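PDB 2DXQ: acetyltransferase from Agrobacterium tumefaciens, which is of unknown substrate but, as a member of the GNAT family, probably transfers an acetyl group from acetyl-coenzyme A to an acceptor molecule. Local coordinates for residues 109-112 / 117-120. Sequence-based numbering, arbitrary orientation.
Sequences TAFG and KVML. With PO4 (phosphate ion), chain D.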
loop_
_atom_site.group_PDB
_atom_site.type_symbol
_atom_site.label_atom_id
_atom_site.label_comp_id
_atom_site.label_asym_id
_atom_site.label_seq_id
_atom_site.Cartn_x
_atom_site.Cartn_y
_atom_site.Cartn_z
ATOM N N THR A 109 -11.582 5.745 -8.895
ATOM C CA THR A 109 -12.193 5.748 -7.559
ATOM C C THR A 109 -11.293 6.424 -6.531
ATOM O O THR A 109 -11.763 7.229 -5.703
ATOM C CB THR A 109 -12.601 4.332 -7.135
ATOM O OG1 THR A 109 -13.561 3.828 -8.075
ATOM C CG2 THR A 109 -13.204 4.304 -5.705
ATOM N N ALA A 110 -10.001 6.134 -6.611
ATOM C CA ALA A 110 -9.010 6.779 -5.748
ATOM C C ALA A 110 -8.974 8.298 -5.965
ATOM O O ALA A 110 -9.005 9.083 -5.008
ATOM C CB ALA A 110 -7.643 6.171 -6.020
ATOM N N PHE A 111 -8.901 8.717 -7.222
ATOM C CA PHE A 111 -8.886 10.151 -7.524
ATOM C C PHE A 111 -10.184 10.846 -7.097
ATOM O O PHE A 111 -10.151 11.984 -6.606
ATOM C CB PHE A 111 -8.581 10.416 -8.991
ATOM C CG PHE A 111 -7.130 10.173 -9.378
ATOM C CD1 PHE A 111 -6.105 10.298 -8.443
ATOM C CD2 PHE A 111 -6.804 9.842 -10.688
ATOM C CE1 PHE A 111 -4.769 10.080 -8.803
ATOM C CE2 PHE A 111 -5.470 9.626 -11.062
ATOM C CZ PHE A 111 -4.456 9.743 -10.117
ATOM N N GLY A 112 -11.308 10.151 -7.243
ATOM C CA GLY A 112 -12.601 10.682 -6.745
ATOM C C GLY A 112 -12.618 10.879 -5.232
ATOM O O GLY A 112 -13.370 11.719 -4.700
ATOM N N LYS A 117 -2.020 10.605 -5.406
ATOM C CA LYS A 117 -1.305 9.642 -6.224
ATOM C C LYS A 117 -1.869 8.243 -5.995
ATOM O O LYS A 117 -2.492 7.964 -4.958
ATOM C CB LYS A 117 0.196 9.660 -5.912
ATOM C CG LYS A 117 0.533 9.121 -4.536
ATOM C CD LYS A 117 2.043 9.141 -4.264
ATOM C CE LYS A 117 2.285 8.898 -2.784
ATOM N NZ LYS A 117 3.750 8.767 -2.475
ATOM N N VAL A 118 -1.683 7.387 -6.987
ATOM C CA VAL A 118 -1.999 5.969 -6.863
ATOM C C VAL A 118 -0.732 5.199 -7.240
ATOM O O VAL A 118 -0.151 5.470 -8.278
ATOM C CB VAL A 118 -3.177 5.562 -7.784
ATOM C CG1 VAL A 118 -3.509 4.073 -7.596
ATOM C CG2 VAL A 118 -4.411 6.408 -7.463
HETATM N N MSE A 119 -0.337 4.236 -6.408
HETATM C CA MSE A 119 0.903 3.486 -6.631
HETATM C C MSE A 119 0.633 2.003 -6.847
HETATM O O MSE A 119 -0.362 1.463 -6.362
HETATM C CB MSE A 119 1.832 3.657 -5.423
HETATM C CG MSE A 119 2.357 5.072 -5.285
HETATM SE SE MSE A 119 3.240 5.285 -3.552
HETATM C CE MSE A 119 1.661 5.296 -2.456
ATOM N N LEU A 120 1.556 1.330 -7.523
ATOM C CA LEU A 120 1.426 -0.092 -7.748
ATOM C C LEU A 120 2.813 -0.675 -7.900
ATOM O O LEU A 120 3.657 -0.065 -8.538
ATOM C CB LEU A 120 0.588 -0.349 -9.012
ATOM C CG LEU A 120 0.384 -1.817 -9.379
ATOM C CD1 LEU A 120 -1.014 -2.050 -9.947
ATOM C CD2 LEU A 120 1.459 -2.276 -10.361
HETATM P P PO4 D . 5.391 11.984 -3.250
HETATM O O1 PO4 D . 4.368 12.738 -2.454
HETATM O O2 PO4 D . 5.523 12.564 -4.623
HETATM O O3 PO4 D . 6.733 12.019 -2.545
HETATM O O4 PO4 D . 4.981 10.544 -3.389
#
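The last turn of helix 98-112 lies over the start of strand 117-122, with the CA atoms of Ala110 and Val118 7.1 Å apart. Strand 81-88, this helix and strand 117-122 form a beta-alpha-beta unit of the GNAT fold, and the contact sits where the chain leaves the helix to re-enter the sheet beside its parallel neighbour. Val118 points toward the helix; with CG1 anti to the backbone N (chi1 -178°), its CG2 is turned to meet the CB of Ala110 at 3.5 Å. A methyl as small as alanine's suits a helix face pressed against the sheet, where it also touches Leu68; branched valine suits a strand and fills the buried layer between. On the strand's other side, the long, charged chain of Lys117 reaches a phosphate ion, probably from the crystallisation liquor, also bound by Arg76 and Tyr116 of the same chain and by Arg148 of the second subunit; the modelled hydrogen bond from Lys117 is doubtfully short. An antiparallel strand from that subunit continues the sheet past residues 117-120. The broad Phe111 ring, on which Arg148 of the second subunit also packs, has the CA of Lys117 at its edge, while Val118 CG2 approaches obliquely, 3.9 Å from Phe111 CE1.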